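Local coordinates for protein ferritin (Ulva pertusa, PDB 3VNX) that probably oxidises ferrous iron and stores it as a mineral inside a hollow shell of twenty-four helical-bundle subunits, at residues 128-131 and 132-136; 155-158 and 159-163; 188-191 and 192-196. One frame throughout, in Å; residues are numbered along the deposited sequence. Where two conformers were deposited one is given.

Each of the three contacts joins neighbouring turns of one helix, on two helices that follow each other in the chain. Interaction 1 is in helix 123-151, near a calcium about 5 Å from the side chain of Glu-135, a place consistent with the ferroxidase centre. Interactions 2 and 3 sit towards opposite ends of helix 155-201, with centres 40 Å apart. Residues 155-163 hold calcium where three subunits meet, as in the threefold channels of ferritins, while 188-196 begin a terminal helical arm that meets two other subunits. Interaction 1 lies between them, its centre 25 Å from that of interaction 2 and 19 Å from that of interaction 3; none touches another.

Interaction 1: residues 128-131 and 132-136; sequences MELA and LSLEK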
loop_
_atom_site.group_PDB
_atom_site.type_symbol
_atom_site.label_atom_id
_atom_site.label_comp_id
_atom_site.label_asym_id
_atom_site.label_seq_id
_atom_site.Cartn_x
_atom_site.Cartn_y
_atom_site.Cartn_z
ATOM N N MET A 128 32.346 -27.676 -31.528
ATOM C CA MET A 128 31.132 -28.320 -31.022
ATOM C C MET A 128 31.169 -29.834 -31.263
ATOM O O MET A 128 30.666 -30.632 -30.456
ATOM C CB MET A 128 29.871 -27.664 -31.600
ATOM C CG MET A 128 29.794 -26.164 -31.276
ATOM S SD MET A 128 30.059 -25.811 -29.506
ATOM C CE MET A 128 28.568 -26.541 -28.813
ATOM N N GLU A 129 31.798 -30.234 -32.361
ATOM C CA GLU A 129 32.001 -31.656 -32.609
ATOM C C GLU A 129 33.001 -32.236 -31.605
ATOM O O GLU A 129 32.841 -33.354 -31.138
ATOM C CB GLU A 129 32.450 -31.901 -34.051
ATOM C CG GLU A 129 31.349 -31.691 -35.094
ATOM C CD GLU A 129 31.791 -32.072 -36.502
ATOM O OE1 GLU A 129 33.007 -32.288 -36.718
ATOM O OE2 GLU A 129 30.919 -32.160 -37.393
ATOM N N LEU A 130 34.023 -31.462 -31.267
ATOM C CA LEU A 130 34.999 -31.876 -30.264
ATOM C C LEU A 130 34.294 -32.045 -28.923
ATOM O O LEU A 130 34.429 -33.074 -28.260
ATOM C CB LEU A 130 36.099 -30.821 -30.137
ATOM C CG LEU A 130 37.490 -31.225 -29.645
ATOM C CD1 LEU A 130 38.058 -30.122 -28.788
ATOM C CD2 LEU A 130 37.491 -32.537 -28.882
ATOM N N ALA A 131 33.535 -31.017 -28.543
ATOM C CA ALA A 131 32.771 -31.017 -27.295
ATOM C C ALA A 131 31.825 -32.212 -27.192
ATOM O O ALA A 131 31.825 -32.930 -26.194
ATOM C CB ALA A 131 31.991 -29.700 -27.140
ATOM N N LEU A 132 31.018 -32.414 -28.226
ATOM C CA LEU A 132 30.123 -33.556 -28.272
ATOM C C LEU A 132 30.911 -34.837 -28.025
ATOM O O LEU A 132 30.545 -35.651 -27.173
ATOM C CB LEU A 132 29.423 -33.619 -29.634
ATOM C CG LEU A 132 28.614 -34.883 -29.939
ATOM C CD1 LEU A 132 27.562 -35.155 -28.869
ATOM C CD2 LEU A 132 27.970 -34.775 -31.324
ATOM N N SER A 133 32.001 -34.994 -28.769
ATOM C CA SER A 133 32.843 -36.189 -28.697
ATOM C C SER A 133 33.337 -36.393 -27.273
ATOM O O SER A 133 33.314 -37.516 -26.744
ATOM C CB SER A 133 34.033 -36.071 -29.662
ATOM O OG SER A 133 33.593 -35.961 -31.013
ATOM N N LEU A 134 33.768 -35.294 -26.657
ATOM C CA LEU A 134 34.208 -35.327 -25.264
ATOM C C LEU A 134 33.073 -35.742 -24.326
ATOM O O LEU A 134 33.283 -36.495 -23.377
ATOM C CB LEU A 134 34.786 -33.971 -24.850
ATOM C CG LEU A 134 36.198 -33.669 -25.367
ATOM C CD1 LEU A 134 36.678 -32.287 -24.936
ATOM C CD2 LEU A 134 37.166 -34.734 -24.890
ATOM N N GLU A 135 31.866 -35.260 -24.604
ATOM C CA GLU A 135 30.728 -35.573 -23.757
ATOM C C GLU A 135 30.332 -37.041 -23.886
ATOM O O GLU A 135 30.055 -37.707 -22.881
ATOM C CB GLU A 135 29.558 -34.655 -24.088
ATOM C CG GLU A 135 29.829 -33.189 -23.799
ATOM C CD GLU A 135 30.068 -32.943 -22.326
ATOM O OE1 GLU A 135 29.612 -33.774 -21.514
ATOM O OE2 GLU A 135 30.709 -31.931 -21.978
ATOM N N LYS A 136 30.317 -37.553 -25.117
ATOM C CA LYS A 136 30.074 -38.994 -25.340
ATOM C C LYS A 136 31.126 -39.836 -24.618
ATOM O O LYS A 136 30.797 -40.805 -23.922
ATOM C CB LYS A 136 30.051 -39.334 -26.835
ATOM C CG LYS A 136 28.910 -38.634 -27.597
ATOM C CD LYS A 136 29.030 -38.773 -29.116
ATOM C CE LYS A 136 28.482 -40.105 -29.609
ATOM N NZ LYS A 136 28.629 -40.300 -31.088
#
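Leu-130 and Leu-134 lie side by side on one flank of helix 123-151, their branches pointing the same way, and CD2 of Leu-130 rests 3.9 Å from CG of Leu-134. Branched aliphatic chains suit this flank, where Leu-134 also packs on Val-57 of helix 38-66 and on Val-15 of a second subunit.

Beside them Ser-133 turns back along the helix. Its OG stands beside its own backbone N (chi1 -62°), which brings it within 2.7 Å of Glu-129 O, to which it donates a hydrogen bond. The N of Ser-133 bonds the same oxygen at 3.0 Å, and the two donors come in from opposite faces of the carbonyl plane. OG also makes a weak hydrogen bond to Glu-18 O of the second subunit. Replacement by an alanine would probably leave Glu-129 O with the backbone donor alone from this turn and take away the weak link between subunits.

Ala-131 fits its small methyl against Tyr-58 and His-176. Ala-131 O accepts from Glu-135 N at 2.8 Å, and CG of Glu-135 passes close by the same oxygen. The carboxylate is held by Tyr-58 and Gln-169, near a calcium. The turn therefore divides its chemistry by direction: hydrocarbon between the bundle and the second subunit, a hydroxyl sunk into the backbone at the subunit interface, and an acid facing what is probably the ferroxidase centre.

Interaction 2: residues 155-158 and 159-163; sequences AALC and DFVEG. With CA (calcium ion), chain B; CA (calcium ion), chain E.
Glu-162 folds back over the carbonyl of Cys-158, and its CG and CD both press against Cys-158 O in a strained approach whose exact length is doubtful. This overlap follows from a first torsion that sets CG between the backbone N and the carbonyl carbon (chi1 50°), an uncommon choice in a helix; a further bend at chi2 then carries OE1 to a calcium position 2.8 Å away. The carboxylate gains no hydrogen bond from Cys-158 O, since both are acceptors. That carbonyl is instead met by Glu-162 N, at 2.8 Å and nearly along the C=O axis.

Asp-159, three residues earlier and so nearly one turn back, supplies the other acid. Its CG stands anti to the backbone N (chi1 179°), and OD1 binds calcium at another position, 2.7 Å away. The two calcium positions lie only 3.7 Å apart and may not both be filled at once. The shorter aspartate suffices at its site, while the extra methylene of Glu-162 probably helps bring its carboxylate to the neighbouring position. Ala-155, whose O accepts from Asp-159 N at 2.9 Å, is small enough for close packing on Gln-146 of a third subunit.

Away from the metals the helix turns hydrocarbon inward. Leu-157 and Val-161 run side by side, CD1 of the leucine lying 3.9 Å from CG2 of the valine, and the same CD1 approaches the ring of Phe-160 obliquely. The ring in turn stacks with Tyr-96.

At a junction of subunits, aspartate and glutamate on one side of a helix would make a negative lining, as in the threefold channels by which ferritins probably admit iron; calcium at either position would partly offset that charge, while the apolar side packs on helices 38-66, 73-99 and 123-151.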
loop_
_atom_site.group_PDB
_atom_site.type_symbol
_atom_site.label_atom_id
_atom_site.label_comp_id
_atom_site.label_asym_id
_atom_site.label_seq_id
_atom_site.Cartn_x
_atom_site.Cartn_y
_atom_site.Cartn_z
ATOM N N ALA A 155 25.333 -50.276 -3.472
ATOM C CA ALA A 155 24.116 -49.732 -4.061
ATOM C C ALA A 155 24.005 -48.209 -3.831
ATOM O O ALA A 155 23.477 -47.482 -4.680
ATOM C CB ALA A 155 22.886 -50.472 -3.522
ATOM N N ALA A 156 24.515 -47.741 -2.686
ATOM C CA ALA A 156 24.508 -46.316 -2.364
ATOM C C ALA A 156 25.284 -45.519 -3.398
ATOM O O ALA A 156 24.801 -44.495 -3.888
ATOM C CB ALA A 156 25.068 -46.059 -0.962
ATOM N N LEU A 157 26.492 -45.978 -3.718
ATOM C CA LEU A 157 27.305 -45.293 -4.713
ATOM C C LEU A 157 26.673 -45.387 -6.115
ATOM O O LEU A 157 26.714 -44.424 -6.897
ATOM C CB LEU A 157 28.733 -45.839 -4.705
ATOM C CG LEU A 157 29.647 -45.407 -5.861
ATOM C CD1 LEU A 157 30.019 -43.937 -5.773
ATOM C CD2 LEU A 157 30.903 -46.266 -5.871
ATOM N N CYS A 158 26.068 -46.529 -6.432
ATOM C CA CYS A 158 25.397 -46.669 -7.726
ATOM C C CYS A 158 24.316 -45.620 -7.872
ATOM O O CYS A 158 24.277 -44.887 -8.866
ATOM C CB CYS A 158 24.777 -48.060 -7.890
ATOM S SG CYS A 158 26.011 -49.370 -8.067
ATOM N N ASP A 159 23.442 -45.559 -6.867
ATOM C CA ASP A 159 22.343 -44.609 -6.856
ATOM C C ASP A 159 22.884 -43.196 -7.024
ATOM O O ASP A 159 22.359 -42.403 -7.814
ATOM C CB ASP A 159 21.552 -44.727 -5.553
ATOM C CG ASP A 159 20.404 -43.731 -5.472
ATOM O OD1 ASP A 159 19.459 -43.830 -6.290
ATOM O OD2 ASP A 159 20.451 -42.847 -4.584
ATOM N N PHE A 160 23.954 -42.900 -6.295
ATOM C CA PHE A 160 24.572 -41.589 -6.374
ATOM C C PHE A 160 25.041 -41.271 -7.781
ATOM O O PHE A 160 24.804 -40.172 -8.286
ATOM C CB PHE A 160 25.746 -41.439 -5.405
ATOM C CG PHE A 160 26.593 -40.242 -5.706
ATOM C CD1 PHE A 160 26.112 -38.961 -5.456
ATOM C CD2 PHE A 160 27.836 -40.382 -6.301
ATOM C CE1 PHE A 160 26.870 -37.837 -5.771
ATOM C CE2 PHE A 160 28.602 -39.265 -6.620
ATOM C CZ PHE A 160 28.118 -37.993 -6.354
ATOM N N VAL A 161 25.712 -42.232 -8.410
ATOM C CA VAL A 161 26.305 -42.006 -9.718
ATOM C C VAL A 161 25.241 -41.909 -10.797
ATOM O O VAL A 161 25.327 -41.064 -11.693
ATOM C CB VAL A 161 27.323 -43.123 -10.099
ATOM C CG1 VAL A 161 27.670 -43.064 -11.586
ATOM C CG2 VAL A 161 28.579 -43.011 -9.257
ATOM N N GLU A 162 24.235 -42.770 -10.719
ATOM C CA GLU A 162 23.298 -42.866 -11.838
ATOM C C GLU A 162 22.233 -41.779 -11.789
ATOM O O GLU A 162 21.825 -41.250 -12.824
ATOM C CB GLU A 162 22.697 -44.275 -11.966
ATOM C CG GLU A 162 22.145 -44.829 -10.683
ATOM C CD GLU A 162 22.278 -46.341 -10.576
ATOM O OE1 GLU A 162 21.667 -46.901 -9.645
ATOM O OE2 GLU A 162 22.984 -46.966 -11.404
ATOM N N GLY A 163 21.812 -41.421 -10.588
ATOM C CA GLY A 163 20.816 -40.378 -10.439
ATOM C C GLY A 163 21.403 -38.994 -10.626
ATOM O O GLY A 163 20.684 -38.036 -10.903
HETATM CA CA CA B . 18.753 -46.092 -7.585
HETATM CA CA CA E . 20.957 -49.019 -7.892
#

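Interaction 3: residues 188-191 and 192-196; sequences KGVG and VYLLD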
loop_
_atom_site.group_PDB
_atom_site.type_symbol
_atom_site.label_atom_id
_atom_site.label_comp_id
_atom_site.label_asym_id
_atom_site.label_seq_id
_atom_site.Cartn_x
_atom_site.Cartn_y
_atom_site.Cartn_z
ATOM N N LYS A 188 28.812 -21.965 -42.382
ATOM C CA LYS A 188 29.657 -20.879 -41.919
ATOM C C LYS A 188 29.063 -19.492 -42.174
ATOM O O LYS A 188 28.147 -19.329 -42.992
ATOM C CB LYS A 188 31.029 -20.976 -42.571
ATOM C CG LYS A 188 31.694 -22.316 -42.326
ATOM C CD LYS A 188 33.075 -22.353 -42.930
ATOM C CE LYS A 188 33.547 -23.786 -43.142
ATOM N NZ LYS A 188 34.954 -23.833 -43.624
ATOM N N GLY A 189 29.592 -18.501 -41.457
ATOM C CA GLY A 189 29.239 -17.115 -41.697
ATOM C C GLY A 189 28.071 -16.684 -40.842
ATOM O O GLY A 189 28.138 -16.727 -39.607
ATOM N N VAL A 190 26.990 -16.282 -41.495
ATOM C CA VAL A 190 25.801 -15.858 -40.758
ATOM C C VAL A 190 25.280 -16.924 -39.766
ATOM O O VAL A 190 24.986 -16.603 -38.615
ATOM C CB VAL A 190 24.695 -15.388 -41.706
ATOM C CG1 VAL A 190 23.375 -15.246 -40.946
ATOM C CG2 VAL A 190 25.120 -14.065 -42.397
ATOM N N GLY A 191 25.187 -18.178 -40.208
ATOM C CA GLY A 191 24.808 -19.282 -39.329
ATOM C C GLY A 191 25.590 -19.350 -38.017
ATOM O O GLY A 191 25.010 -19.509 -36.944
ATOM N N VAL A 192 26.912 -19.237 -38.100
ATOM C CA VAL A 192 27.757 -19.237 -36.909
ATOM C C VAL A 192 27.504 -17.985 -36.060
ATOM O O VAL A 192 27.428 -18.048 -34.829
ATOM C CB VAL A 192 29.265 -19.356 -37.282
ATOM C CG1 VAL A 192 30.145 -19.204 -36.045
ATOM C CG2 VAL A 192 29.554 -20.703 -38.028
ATOM N N TYR A 193 27.351 -16.845 -36.717
ATOM C CA TYR A 193 27.081 -15.623 -35.971
ATOM C C TYR A 193 25.763 -15.721 -35.197
ATOM O O TYR A 193 25.677 -15.276 -34.047
ATOM C CB TYR A 193 27.084 -14.413 -36.908
ATOM C CG TYR A 193 26.527 -13.134 -36.319
ATOM C CD1 TYR A 193 25.182 -12.813 -36.467
ATOM C CD2 TYR A 193 27.347 -12.238 -35.633
ATOM C CE1 TYR A 193 24.661 -11.642 -35.948
ATOM C CE2 TYR A 193 26.833 -11.057 -35.101
ATOM C CZ TYR A 193 25.484 -10.767 -35.265
ATOM O OH TYR A 193 24.940 -9.607 -34.761
ATOM N N LEU A 194 24.748 -16.306 -35.831
ATOM C CA LEU A 194 23.436 -16.479 -35.219
ATOM C C LEU A 194 23.511 -17.418 -34.038
ATOM O O LEU A 194 22.974 -17.120 -32.968
ATOM C CB LEU A 194 22.423 -17.011 -36.231
ATOM C CG LEU A 194 21.988 -15.988 -37.282
ATOM C CD1 LEU A 194 21.008 -16.603 -38.246
ATOM C CD2 LEU A 194 21.387 -14.719 -36.642
ATOM N N LEU A 195 24.186 -18.550 -34.227
ATOM C CA LEU A 195 24.332 -19.532 -33.162
ATOM C C LEU A 195 25.187 -18.992 -32.019
ATOM O O LEU A 195 24.939 -19.291 -30.857
ATOM C CB LEU A 195 24.904 -20.841 -33.705
ATOM C CG LEU A 195 23.915 -21.996 -33.553
ATOM C CD1 LEU A 195 24.100 -23.027 -34.654
ATOM C CD2 LEU A 195 24.038 -22.626 -32.177
ATOM N N ASP A 196 26.193 -18.193 -32.358
ATOM C CA ASP A 196 26.978 -17.528 -31.332
ATOM C C ASP A 196 26.079 -16.601 -30.507
ATOM O O ASP A 196 26.240 -16.484 -29.295
ATOM C CB ASP A 196 28.134 -16.731 -31.929
ATOM C CG ASP A 196 28.901 -15.947 -30.864
ATOM O OD1 ASP A 196 29.750 -16.555 -30.179
ATOM O OD2 ASP A 196 28.650 -14.733 -30.692
#
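The Tyr-193 ring turns its edge to the preceding turn, where Val-190 O lies near the ring plane, 4.4 Å from CD1. With CG anti to the backbone N (chi1 167°), the ring swings outward from the helix towards a neighbouring subunit: it packs on Val-186 there, and the hydroxyl hydrogen-bonds Glu-198 of that same subunit.

The peptide groups are the other flat elements. Tyr-193 N bonds Gly-189 O at 3.0 Å, and Leu-194 N bonds Val-190 O at 2.8 Å, so regular helical bonding resumes just after a kink. Gly-189 sits at the kink with a positive phi of 91°; at these backbone angles a CB would collide with Lys-188 O, and glycine, having none, can take them.

Beyond the kink, Val-190 and Leu-194 point the same way, side by side, with CG1 of the valine 3.8 Å from CD1 of the leucine. Val-192 takes another direction and lays CG2 3.9 Å from Lys-188 CA, over the backbone before the bend, while the lysine amine bonds Asp-119 O.

Leu-194 also meets Leu-194 of that neighbouring subunit and Val-190 of yet another, an arrangement consistent with the fourfold channel of ferritins. Valine and leucine meeting their like from other subunits imply a junction that is probably held mainly by hydrophobic contact, with the tyrosine-glutamate bond adding a polar tie between adjacent subunits.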